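Local coordinates for protein DNA replication initiator (Cdc21/Cdc54) (Methanothermobacter thermautotrophicus, PDB 1LTL) that probably binds single-stranded DNA as the N-terminal part of an archaeal MCM helicase, whose remaining part is thought to use ATP to unwind duplex DNA, at residues G111-V116 with R219-L224. Residues are numbered along the deposited sequence; the frame is centred on the assembly and turned at random.
Sequences GKFVAV and RVTGTL
Phe-113 to Val-116 pair antiparallel with Val-220 to Thr-223 in the OB domain of this MCM N-terminal part, where strand 113-137 starts alongside strand 217-229. Val-114 and Gly-222 form a hydrogen-bonded pair: Val-114 N donates to Gly-222 O (2.8 Å), and Gly-222 N returns a bond to Val-114 O. Val-116 N continues the ladder to Val-220 O. Beyond the strand start, Leu-224 N bonds to Lys-112 O and Gly-111 N to Leu-224 O (2.8 Å), so the pairing runs on into the loop. Between these bonds the strands come close at the non-hydrogen-bonded pair Ala-115 and Thr-221, whose CA atoms are 4.1 Å apart, and CA-H...O contacts add to the ladder.

Side chains of Phe-113, Ala-115, Thr-221 and Thr-223 share one face. The Phe-113 ring stands obliquely beside the Thr-221 methyl and, on its CD1/CE1 side, the Gly-222 backbone; CE2 reaches Thr-221 CG2 (3.7 Å), while Thr-223 OG1 meets the ring edge in plane, 3.9 Å from CD1. With Thr-221 CG2 anti to the backbone N (OG1 at chi1 -62°), the methyl is turned to the ring and OG1 to Ala-115 CB (3.8 Å). Replacing Phe-113 with an alanine would probably leave the Thr-221 methyl and the Gly-222 backbone without the ring they rest against and open a gap toward helix 66-77.

On the other face, Val-114 CG2 rests 3.5 Å from Gly-222 O. There Val-116 and Val-220 pack against Leu-184 of strand 175-185 and Ile-239 of strand 234-243, whereas Phe-113 on the first face meets Pro-66 and Ile-70, so that this part of the OB sheet has helix 66-77 on its Phe-113 face and barrel strands on its valine face.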
loop_
_atom_site.group_PDB
_atom_site.type_symbol
_atom_site.label_atom_id
_atom_site.label_comp_id
_atom_site.label_asym_id
_atom_site.label_seq_id
_atom_site.Cartn_x
_atom_site.Cartn_y
_atom_site.Cartn_z
ATOM N N GLY A 111 22.814 25.331 -26.047
ATOM C CA GLY A 111 21.819 24.784 -26.947
ATOM C C GLY A 111 21.932 25.362 -28.348
ATOM O O GLY A 111 21.193 24.966 -29.238
ATOM N N LYS A 112 22.878 26.274 -28.555
ATOM C CA LYS A 112 23.062 26.923 -29.851
ATOM C C LYS A 112 24.185 26.322 -30.678
ATOM O O LYS A 112 25.120 25.720 -30.145
ATOM C CB LYS A 112 23.373 28.408 -29.656
ATOM C CG LYS A 112 22.433 29.152 -28.747
ATOM C CD LYS A 112 21.058 29.234 -29.345
ATOM C CE LYS A 112 20.168 30.089 -28.489
ATOM N NZ LYS A 112 18.792 30.042 -29.029
ATOM N N PHE A 113 24.120 26.532 -31.987
ATOM C CA PHE A 113 25.145 26.001 -32.871
ATOM C C PHE A 113 26.296 26.996 -32.944
ATOM O O PHE A 113 26.129 28.085 -33.464
ATOM C CB PHE A 113 24.541 25.769 -34.255
ATOM C CG PHE A 113 25.165 24.627 -35.004
ATOM C CD1 PHE A 113 25.206 23.350 -34.450
ATOM C CD2 PHE A 113 25.713 24.826 -36.265
ATOM C CE1 PHE A 113 25.784 22.299 -35.149
ATOM C CE2 PHE A 113 26.292 23.778 -36.968
ATOM C CZ PHE A 113 26.329 22.515 -36.416
ATOM N N VAL A 114 27.461 26.648 -32.413
ATOM C CA VAL A 114 28.566 27.595 -32.465
ATOM C C VAL A 114 29.756 27.084 -33.236
ATOM O O VAL A 114 29.779 25.948 -33.704
ATOM C CB VAL A 114 29.043 28.000 -31.067
ATOM C CG1 VAL A 114 27.876 28.530 -30.273
ATOM C CG2 VAL A 114 29.688 26.832 -30.372
ATOM N N ALA A 115 30.754 27.939 -33.368
ATOM C CA ALA A 115 31.956 27.588 -34.090
ATOM C C ALA A 115 33.025 28.363 -33.370
ATOM O O ALA A 115 32.978 29.582 -33.325
ATOM C CB ALA A 115 31.847 28.025 -35.525
ATOM N N VAL A 116 33.985 27.632 -32.827
ATOM C CA VAL A 116 35.037 28.189 -32.024
ATOM C C VAL A 116 36.386 27.779 -32.509
ATOM O O VAL A 116 36.578 26.610 -32.816
ATOM C CB VAL A 116 34.917 27.648 -30.616
ATOM C CG1 VAL A 116 36.069 28.132 -29.775
ATOM C CG2 VAL A 116 33.564 28.012 -30.031
ATOM N N ARG A 219 38.959 24.756 -35.987
ATOM C CA ARG A 219 37.760 25.542 -35.863
ATOM C C ARG A 219 36.604 24.582 -35.653
ATOM O O ARG A 219 35.870 24.232 -36.606
ATOM C CB ARG A 219 37.493 26.349 -37.110
ATOM C CG ARG A 219 36.263 27.220 -37.012
ATOM C CD ARG A 219 35.902 27.700 -38.388
ATOM N NE ARG A 219 35.399 29.071 -38.428
ATOM C CZ ARG A 219 36.133 30.152 -38.180
ATOM N NH1 ARG A 219 37.419 30.048 -37.865
ATOM N NH2 ARG A 219 35.574 31.345 -38.264
ATOM N N VAL A 220 36.468 24.155 -34.394
ATOM C CA VAL A 220 35.428 23.236 -33.942
ATOM C C VAL A 220 34.036 23.821 -34.079
ATOM O O VAL A 220 33.761 24.878 -33.554
ATOM C CB VAL A 220 35.629 22.900 -32.482
ATOM C CG1 VAL A 220 34.508 22.013 -32.020
ATOM C CG2 VAL A 220 36.961 22.241 -32.282
ATOM N N THR A 221 33.161 23.136 -34.790
ATOM C CA THR A 221 31.791 23.610 -34.932
ATOM C C THR A 221 30.882 22.591 -34.227
ATOM O O THR A 221 30.970 21.385 -34.486
ATOM C CB THR A 221 31.362 23.671 -36.402
ATOM O OG1 THR A 221 32.186 24.605 -37.103
ATOM C CG2 THR A 221 29.905 24.072 -36.517
ATOM N N GLY A 222 30.003 23.064 -33.352
ATOM C CA GLY A 222 29.132 22.134 -32.672
ATOM C C GLY A 222 28.134 22.772 -31.738
ATOM O O GLY A 222 28.058 23.995 -31.626
ATOM N N THR A 223 27.360 21.942 -31.054
ATOM C CA THR A 223 26.365 22.461 -30.131
ATOM C C THR A 223 26.969 22.704 -28.758
ATOM O O THR A 223 27.734 21.884 -28.248
ATOM C CB THR A 223 25.220 21.488 -29.987
ATOM O OG1 THR A 223 24.775 21.075 -31.288
ATOM C CG2 THR A 223 24.084 22.143 -29.256
ATOM N N LEU A 224 26.661 23.841 -28.150
ATOM C CA LEU A 224 27.221 24.072 -26.826
ATOM C C LEU A 224 26.285 23.429 -25.816
ATOM O O LEU A 224 25.093 23.726 -25.755
ATOM C CB LEU A 224 27.379 25.555 -26.542
ATOM C CG LEU A 224 28.028 25.959 -25.227
ATOM C CD1 LEU A 224 29.506 25.584 -25.079
ATOM C CD2 LEU A 224 27.884 27.445 -25.208
#